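Local coordinates for cupin type-2 domain-containing protein (Klebsiella pneumoniae subsp. pneumoniae MGH 78578, PDB 3H8U) that is of unknown function but, as a small cupin with a double-stranded beta-helix, probably binds a metal ion, at residues A[17-31]-A[41-53]. Sequence-based numbering, arbitrary orientation.
Sequences VDEYVRPSNGEPIRS and VVVWHAHPGQEIA
P23 sits over the H45 ring and S31 pairs with V43, yet between R22 and I29 the loop reaches the edge of strand 41-46 through a row of waters, direct backbone bonds crossing only at S31-V43. One water accepts from R22 N and donates to V43 O, another links H45 N to I29 O, and a third joins S24 N to H45 ND1. H45, its ring swung anti to the backbone N (chi1 173°), receives P23 CB over one face, 4.0 Å from the ring centroid, and V21 CG1 at CD2. In the cupin double-stranded beta-helix, the hairpin of strands 31-35 and 40-46 begins here: V43 N gives a nearly straight bond to S31 O (2.9 Å, 167°), with only a weak return bond. In the conformer described, Q50 NE2 donates to S24 O (2.8 Å), linking S24 to the type II turn H47-Q50, while OE1 accepts a hydrogen bond from H47 N, which would hold the amide in this orientation. S24 O also lies at the edge of the H47 ring, near CD2. W44 lies with R30 CA over one face, 3.9 Å from the centroid of its six-membered ring, and P28 O at its edge; F109 of the neighbouring strand 107-114 stacks on the same indole. P28 wedges between strands, its CG 3.3 Å from E51 O. V43 CG1 meets V21 CG2 at 3.7 Å, and I88 of the second subunit packs on V43 and V17.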
ATOM      1  N   VAL A  17      -5.879  -5.872   7.281  1.00 30.28           N
ATOM      2  CA  VAL A  17      -5.608  -4.652   8.049  1.00 29.68           C
ATOM      3  C   VAL A  17      -6.291  -4.665   9.425  1.00 29.78           C
ATOM      4  O   VAL A  17      -5.652  -4.335  10.433  1.00 29.03           O
ATOM      5  CB  VAL A  17      -5.973  -3.364   7.235  1.00 30.79           C
ATOM      6  CG1 VAL A  17      -6.040  -2.131   8.122  1.00 31.94           C
ATOM      7  CG2 VAL A  17      -4.965  -3.117   6.155  1.00 31.21           C
ATOM      8  N   ASP A  18      -7.567  -5.040   9.486  1.00 29.73           N
ATOM      9  CA  ASP A  18      -8.281  -5.077  10.759  1.00 30.51           C
ATOM     10  C   ASP A  18      -7.621  -5.929  11.868  1.00 30.08           C
ATOM     11  O   ASP A  18      -7.773  -5.635  13.058  1.00 28.07           O
ATOM     12  CB  ASP A  18      -9.777  -5.423  10.575  1.00 30.78           C
ATOM     13  CG  ASP A  18     -10.055  -6.865  10.096  1.00 34.55           C
ATOM     14  OD1 ASP A  18      -9.128  -7.668   9.838  1.00 39.11           O
ATOM     15  OD2 ASP A  18     -11.261  -7.198   9.940  1.00 40.18           O
ATOM     16  N   GLU A  19      -6.904  -6.978  11.468  1.00 29.68           N
ATOM     17  CA  GLU A  19      -6.204  -7.832  12.423  1.00 29.73           C
ATOM     18  C   GLU A  19      -4.954  -7.195  12.984  1.00 28.66           C
ATOM     19  O   GLU A  19      -4.526  -7.616  14.035  1.00 29.45           O
ATOM     20  CB  GLU A  19      -5.843  -9.171  11.806  1.00 29.62           C
ATOM     21  CG  GLU A  19      -7.063  -9.987  11.569  1.00 31.68           C
ATOM     22  CD  GLU A  19      -6.763 -11.406  11.163  1.00 31.66           C
ATOM     23  OE1 GLU A  19      -5.572 -11.753  11.018  1.00 30.22           O
ATOM     24  OE2 GLU A  19      -7.757 -12.162  11.078  1.00 34.80           O
ATOM     25  N   TYR A  20      -4.437  -6.164  12.323  1.00 28.72           N
ATOM     26  CA  TYR A  20      -3.209  -5.457  12.718  1.00 29.33           C
ATOM     27  C   TYR A  20      -3.464  -4.052  13.292  1.00 28.97           C
ATOM     28  O   TYR A  20      -2.553  -3.393  13.789  1.00 29.69           O
ATOM     29  CB  TYR A  20      -2.267  -5.376  11.512  1.00 29.61           C
ATOM     30  CG  TYR A  20      -1.601  -6.706  11.232  1.00 29.47           C
ATOM     31  CD1 TYR A  20      -2.282  -7.706  10.520  1.00 31.45           C
ATOM     32  CD2 TYR A  20      -0.341  -6.992  11.714  1.00 30.33           C
ATOM     33  CE1 TYR A  20      -1.720  -8.942  10.304  1.00 30.36           C
ATOM     34  CE2 TYR A  20       0.235  -8.244  11.489  1.00 32.77           C
ATOM     35  CZ  TYR A  20      -0.470  -9.198  10.782  1.00 30.45           C
ATOM     36  OH  TYR A  20       0.089 -10.404  10.514  1.00 31.16           O
ATOM     37  N   VAL A  21      -4.688  -3.577  13.187  1.00 28.95           N
ATOM     38  CA  VAL A  21      -5.062  -2.318  13.814  1.00 28.52           C
ATOM     39  C   VAL A  21      -4.897  -2.418  15.340  1.00 28.60           C
ATOM     40  O   VAL A  21      -5.445  -3.316  16.011  1.00 28.09           O
ATOM     41  CB  VAL A  21      -6.507  -1.864  13.360  1.00 28.36           C
ATOM     42  CG1 VAL A  21      -7.054  -0.829  14.258  1.00 29.37           C
ATOM     43  CG2 VAL A  21      -6.482  -1.306  11.938  1.00 26.81           C
ATOM     44  N   ARG A  22      -4.152  -1.463  15.893  1.00 28.79           N
ATOM     45  CA  ARG A  22      -3.876  -1.370  17.323  1.00 28.22           C
ATOM     46  C   ARG A  22      -4.215   0.054  17.835  1.00 28.71           C
ATOM     47  O   ARG A  22      -3.330   0.901  17.921  1.00 28.72           O
ATOM     48  CB  ARG A  22      -2.396  -1.685  17.581  1.00 28.07           C
ATOM     49  CG  ARG A  22      -2.027  -3.145  17.236  1.00 27.90           C
ATOM     50  CD  ARG A  22      -2.713  -4.152  18.154  1.00 27.92           C
ATOM     51  NE  ARG A  22      -2.329  -5.533  17.806  1.00 27.58           N
ATOM     52  CZ  ARG A  22      -2.944  -6.281  16.891  1.00 28.66           C
ATOM     53  NH1 ARG A  22      -4.043  -5.859  16.285  1.00 27.62           N
ATOM     54  NH2 ARG A  22      -2.486  -7.493  16.612  1.00 27.73           N
ATOM     55  N   PRO A  23      -5.505   0.318  18.116  1.00 28.20           N
ATOM     56  CA  PRO A  23      -5.921   1.640  18.597  1.00 28.49           C
ATOM     57  C   PRO A  23      -5.255   1.890  19.916  1.00 29.19           C
ATOM     58  O   PRO A  23      -5.093   0.948  20.719  1.00 28.75           O
ATOM     59  CB  PRO A  23      -7.439   1.506  18.792  1.00 28.10           C
ATOM     60  CG  PRO A  23      -7.824   0.311  17.987  1.00 28.94           C
ATOM     61  CD  PRO A  23      -6.640  -0.611  18.015  1.00 28.75           C
ATOM     62  N   SER A  24      -4.846   3.131  20.152  1.00 29.68           N
ATOM     63  CA  SER A  24      -4.286   3.497  21.445  1.00 30.52           C
ATOM     64  C   SER A  24      -4.652   4.918  21.828  1.00 30.89           C
ATOM     65  O   SER A  24      -4.666   5.785  20.989  1.00 29.35           O
ATOM     66  CB  SER A  24      -2.782   3.355  21.425  1.00 30.94           C
ATOM     67  OG  SER A  24      -2.255   3.703  22.701  1.00 34.24           O
ATOM     68  N   ASN A  25      -4.907   5.134  23.115  1.00 32.39           N
ATOM     69  CA  ASN A  25      -5.231   6.465  23.651  1.00 33.71           C
ATOM     70  C   ASN A  25      -3.980   7.285  23.930  1.00 33.96           C
ATOM     71  O   ASN A  25      -4.082   8.454  24.294  1.00 34.06           O
ATOM     72  CB  ASN A  25      -6.127   6.363  24.909  1.00 33.77           C
ATOM     73  CG  ASN A  25      -7.624   6.128  24.569  1.00 36.19           C
ATOM     74  OD1 ASN A  25      -8.120   6.547  23.513  1.00 38.67           O
ATOM     75  ND2 ASN A  25      -8.349   5.487  25.493  1.00 39.10           N
ATOM     76  N   GLY A  26      -2.804   6.687  23.746  1.00 34.34           N
ATOM     77  CA  GLY A  26      -1.544   7.426  23.816  1.00 34.83           C
ATOM     78  C   GLY A  26      -1.011   7.476  22.405  1.00 35.01           C
ATOM     79  O   GLY A  26      -1.783   7.292  21.485  1.00 37.10           O
ATOM     80  N   GLU A  27       0.298   7.677  22.234  1.00 34.42           N
ATOM     81  CA  GLU A  27       0.937   7.776  20.895  1.00 33.80           C
ATOM     82  C   GLU A  27       0.530   6.591  19.984  1.00 32.51           C
ATOM     83  O   GLU A  27       0.466   5.440  20.447  1.00 31.82           O
ATOM     84  CB  GLU A  27       2.479   7.797  20.989  1.00 34.08           C
ATOM     85  CG  GLU A  27       3.120   8.806  21.952  1.00 36.48           C
ATOM     86  CD  GLU A  27       2.978  10.254  21.523  1.00 39.75           C
ATOM     87  OE1 GLU A  27       2.167  10.544  20.619  1.00 42.68           O
ATOM     88  OE2 GLU A  27       3.687  11.118  22.101  1.00 42.06           O
ATOM     89  N   PRO A  28       0.186   6.873  18.710  1.00 31.07           N
ATOM     90  CA  PRO A  28      -0.166   5.736  17.839  1.00 30.36           C
ATOM     91  C   PRO A  28       0.868   4.631  17.840  1.00 29.90           C
ATOM     92  O   PRO A  28       2.063   4.916  17.928  1.00 29.78           O
ATOM     93  CB  PRO A  28      -0.266   6.370  16.449  1.00 30.11           C
ATOM     94  CG  PRO A  28      -0.691   7.755  16.718  1.00 31.34           C
ATOM     95  CD  PRO A  28      -0.019   8.163  18.031  1.00 30.95           C
ATOM     96  N   ILE A  29       0.401   3.385  17.743  1.00 29.15           N
ATOM     97  CA  ILE A  29       1.252   2.192  17.768  1.00 29.42           C
ATOM     98  C   ILE A  29       1.717   1.794  16.363  1.00 29.04           C
ATOM     99  O   ILE A  29       0.913   1.700  15.434  1.00 29.07           O
ATOM    100  CB  ILE A  29       0.492   0.985  18.391  1.00 28.96           C
ATOM    101  CG1 ILE A  29       0.207   1.293  19.860  1.00 31.04           C
ATOM    102  CG2 ILE A  29       1.307  -0.347  18.204  1.00 30.06           C
ATOM    103  CD1 ILE A  29      -0.904   0.455  20.473  1.00 32.54           C
ATOM    104  N   ARG A  30       3.017   1.562  16.221  1.00 27.95           N
ATOM    105  CA  ARG A  30       3.555   1.099  14.960  1.00 28.84           C
ATOM    106  C   ARG A  30       3.297  -0.408  14.834  1.00 28.78           C
ATOM    107  O   ARG A  30       4.100  -1.237  15.327  1.00 29.98           O
ATOM    108  CB  ARG A  30       5.048   1.414  14.913  1.00 28.41           C
ATOM    109  CG  ARG A  30       5.736   1.030  13.628  1.00 29.44           C
ATOM    110  CD  ARG A  30       7.194   1.395  13.692  1.00 31.45           C
ATOM    111  NE  ARG A  30       7.932   1.049  12.466  1.00 32.52           N
ATOM    112  CZ  ARG A  30       8.728  -0.006  12.323  1.00 31.78           C
ATOM    113  NH1 ARG A  30       8.923  -0.849  13.326  1.00 33.03           N
ATOM    114  NH2 ARG A  30       9.354  -0.216  11.178  1.00 31.68           N
ATOM    115  N   SER A  31       2.200  -0.776  14.194  1.00 28.49           N
ATOM    116  CA  SER A  31       1.829  -2.179  14.138  1.00 28.35           C
ATOM    117  C   SER A  31       2.429  -2.805  12.864  1.00 27.89           C
ATOM    118  O   SER A  31       1.914  -2.640  11.762  1.00 27.35           O
ATOM    119  CB  SER A  31       0.296  -2.371  14.223  1.00 27.57           C
ATOM    120  OG  SER A  31      -0.068  -3.769  14.184  1.00 29.54           O
ATOM    121  N   VAL A  41       6.180  -2.869   6.111  1.00 29.45           N
ATOM    122  CA  VAL A  41       4.771  -2.610   5.907  1.00 29.85           C
ATOM    123  C   VAL A  41       4.164  -2.524   7.303  1.00 29.91           C
ATOM    124  O   VAL A  41       4.326  -3.477   8.125  1.00 29.85           O
ATOM    125  CB  VAL A  41       4.100  -3.762   5.096  1.00 30.17           C
ATOM    126  CG1 VAL A  41       2.583  -3.538   4.959  1.00 30.60           C
ATOM    127  CG2 VAL A  41       4.749  -3.916   3.721  1.00 30.09           C
ATOM    128  N   VAL A  42       3.504  -1.385   7.578  1.00 29.86           N
ATOM    129  CA  VAL A  42       2.967  -1.041   8.901  1.00 29.62           C
ATOM    130  C   VAL A  42       1.503  -0.572   8.746  1.00 29.89           C
ATOM    131  O   VAL A  42       1.151   0.087   7.771  1.00 30.99           O
ATOM    132  CB  VAL A  42       3.811   0.100   9.574  1.00 30.65           C
ATOM    133  CG1 VAL A  42       3.185   0.597  10.870  1.00 31.10           C
ATOM    134  CG2 VAL A  42       5.238  -0.390   9.810  1.00 32.79           C
ATOM    135  N   VAL A  43       0.670  -0.969   9.687  1.00 29.52           N
ATOM    136  CA  VAL A  43      -0.704  -0.466   9.791  1.00 29.80           C
ATOM    137  C   VAL A  43      -0.723   0.559  10.928  1.00 29.71           C
ATOM    138  O   VAL A  43      -0.389   0.236  12.087  1.00 29.88           O
ATOM    139  CB  VAL A  43      -1.701  -1.608  10.045  1.00 29.82           C
ATOM    140  CG1 VAL A  43      -3.047  -1.048  10.506  1.00 29.20           C
ATOM    141  CG2 VAL A  43      -1.862  -2.440   8.782  1.00 31.94           C
ATOM    142  N   TRP A  44      -1.098   1.788  10.578  1.00 30.10           N
ATOM    143  CA  TRP A  44      -1.250   2.860  11.505  1.00 30.38           C
ATOM    144  C   TRP A  44      -2.734   3.200  11.737  1.00 29.60           C
ATOM    145  O   TRP A  44      -3.535   3.156  10.817  1.00 29.27           O
ATOM    146  CB  TRP A  44      -0.553   4.107  10.978  1.00 31.47           C
ATOM    147  CG  TRP A  44       0.920   4.029  10.987  1.00 31.42           C
ATOM    148  CD1 TRP A  44       1.721   3.766   9.918  1.00 32.96           C
ATOM    149  CD2 TRP A  44       1.782   4.212  12.107  1.00 33.42           C
ATOM    150  NE1 TRP A  44       3.030   3.790  10.296  1.00 32.10           N
ATOM    151  CE2 TRP A  44       3.107   4.064  11.636  1.00 34.47           C
ATOM    152  CE3 TRP A  44       1.575   4.496  13.447  1.00 30.74           C
ATOM    153  CZ2 TRP A  44       4.216   4.198  12.470  1.00 32.39           C
ATOM    154  CZ3 TRP A  44       2.686   4.622  14.293  1.00 33.42           C
ATOM    155  CH2 TRP A  44       3.983   4.479  13.796  1.00 33.66           C
ATOM    156  N   HIS A  45      -3.035   3.562  12.977  1.00 30.22           N
ATOM    157  CA  HIS A  45      -4.381   3.963  13.401  1.00 30.12           C
ATOM    158  C   HIS A  45      -4.254   5.209  14.271  1.00 29.86           C
ATOM    159  O   HIS A  45      -3.465   5.243  15.198  1.00 29.29           O
ATOM    160  CB  HIS A  45      -5.042   2.815  14.184  1.00 30.11           C
ATOM    161  CG  HIS A  45      -6.368   3.165  14.806  1.00 29.61           C
ATOM    162  ND1 HIS A  45      -6.507   4.038  15.868  1.00 28.80           N
ATOM    163  CD2 HIS A  45      -7.617   2.730  14.514  1.00 27.63           C
ATOM    164  CE1 HIS A  45      -7.785   4.117  16.201  1.00 27.79           C
ATOM    165  NE2 HIS A  45      -8.481   3.371  15.364  1.00 26.77           N
ATOM    166  N   ALA A  46      -5.045   6.231  13.965  1.00 29.92           N
ATOM    167  CA  ALA A  46      -5.143   7.411  14.809  1.00 29.26           C
ATOM    168  C   ALA A  46      -6.601   7.753  15.083  1.00 28.60           C
ATOM    169  O   ALA A  46      -7.426   7.804  14.178  1.00 26.89           O
ATOM    170  CB  ALA A  46      -4.413   8.617  14.173  1.00 28.53           C
ATOM    171  N   HIS A  47      -6.894   7.985  16.348  1.00 27.87           N
ATOM    172  CA  HIS A  47      -8.164   8.556  16.769  1.00 28.97           C
ATOM    173  C   HIS A  47      -8.198  10.034  16.379  1.00 27.53           C
ATOM    174  O   HIS A  47      -7.140  10.671  16.218  1.00 28.00           O
ATOM    175  CB  HIS A  47      -8.326   8.478  18.292  1.00 29.64           C
ATOM    176  CG  HIS A  47      -8.529   7.097  18.822  1.00 34.42           C
ATOM    177  ND1 HIS A  47      -9.639   6.325  18.516  1.00 40.25           N
ATOM    178  CD2 HIS A  47      -7.794   6.366  19.699  1.00 37.28           C
ATOM    179  CE1 HIS A  47      -9.546   5.162  19.145  1.00 37.81           C
ATOM    180  NE2 HIS A  47      -8.442   5.170  19.874  1.00 37.21           N
ATOM    181  N   PRO A  48      -9.412  10.607  16.281  1.00 26.29           N
ATOM    182  CA  PRO A  48      -9.522  12.045  16.082  1.00 25.54           C
ATOM    183  C   PRO A  48      -8.622  12.873  17.003  1.00 25.36           C
ATOM    184  O   PRO A  48      -8.625  12.677  18.222  1.00 24.51           O
ATOM    185  CB  PRO A  48     -10.998  12.312  16.385  1.00 25.10           C
ATOM    186  CG  PRO A  48     -11.650  11.099  15.857  1.00 25.94           C
ATOM    187  CD  PRO A  48     -10.742   9.984  16.324  1.00 25.07           C
ATOM    188  N   GLY A  49      -7.859  13.770  16.408  1.00 25.52           N
ATOM    189  CA  GLY A  49      -6.953  14.625  17.173  1.00 26.78           C
ATOM    190  C   GLY A  49      -5.562  14.037  17.401  1.00 27.58           C
ATOM    191  O   GLY A  49      -4.648  14.769  17.780  1.00 28.82           O
ATOM    192  N   GLN A  50      -5.406  12.724  17.215  0.50 27.89           N
ATOM    193  CA  GLN A  50      -4.112  12.071  17.405  0.50 27.51           C
ATOM    194  C   GLN A  50      -3.253  12.364  16.209  0.50 28.66           C
ATOM    195  O   GLN A  50      -3.772  12.690  15.120  0.50 27.17           O
ATOM    196  CB  GLN A  50      -4.245  10.562  17.581  0.50 27.87           C
ATOM    197  CG  GLN A  50      -4.872  10.181  18.881  0.50 26.17           C
ATOM    198  CD  GLN A  50      -4.674   8.729  19.229  0.50 25.94           C
ATOM    199  OE1 GLN A  50      -4.970   7.856  18.436  0.50 25.66           O
ATOM    200  NE2 GLN A  50      -4.182   8.462  20.441  0.50 27.68           N
ATOM    201  N   GLU A  51      -1.942  12.304  16.444  1.00 28.73           N
ATOM    202  CA  GLU A  51      -0.964  12.618  15.415  1.00 30.80           C
ATOM    203  C   GLU A  51       0.022  11.497  15.131  1.00 30.70           C
ATOM    204  O   GLU A  51       0.439  10.758  16.036  1.00 32.23           O
ATOM    205  CB  GLU A  51      -0.177  13.861  15.802  1.00 32.27           C
ATOM    206  CG  GLU A  51      -0.981  15.100  15.751  1.00 35.51           C
ATOM    207  CD  GLU A  51      -0.262  16.288  16.357  1.00 42.57           C
ATOM    208  OE1 GLU A  51       0.995  16.292  16.414  1.00 41.23           O
ATOM    209  OE2 GLU A  51      -0.989  17.194  16.799  1.00 45.35           O
ATOM    210  N   ILE A  52       0.389  11.393  13.866  1.00 31.06           N
ATOM    211  CA  ILE A  52       1.584  10.683  13.444  1.00 31.16           C
ATOM    212  C   ILE A  52       2.714  11.738  13.442  1.00 31.14           C
ATOM    213  O   ILE A  52       2.664  12.662  12.655  1.00 28.69           O
ATOM    214  CB  ILE A  52       1.379  10.120  12.017  1.00 32.31           C
ATOM    215  CG1 ILE A  52       0.123   9.221  11.917  1.00 34.36           C
ATOM    216  CG2 ILE A  52       2.608   9.379  11.549  1.00 33.07           C
ATOM    217  CD1 ILE A  52       0.176   7.951  12.702  1.00 34.64           C
ATOM    218  N   ALA A  53       3.715  11.618  14.305  1.00 30.71           N
ATOM    219  CA  ALA A  53       4.765  12.630  14.383  1.00 30.65           C
ATOM    220  C   ALA A  53       5.481  12.813  13.062  1.00 29.60           C
ATOM    221  O   ALA A  53       5.728  11.850  12.343  1.00 30.54           O
ATOM    222  CB  ALA A  53       5.785  12.295  15.445  1.00 30.57           C
TER
HETATM  223  O   HOH W   1      -2.492   0.229  14.228  1.00 18.07           O
HETATM  224  O   HOH W   2      -2.550   3.403  17.543  1.00 18.69           O
HETATM  225  O   HOH W   3      -4.947   4.982  18.015  1.00 22.86           O
HETATM  226  O   HOH W   4      -8.187   3.510  21.910  1.00 31.52           O
HETATM  227  O   HOH W   5      -4.607  10.414  22.394  1.00 39.61           O
HETATM  228  O   HOH W   6      -1.583   2.720  15.096  1.00 14.59           O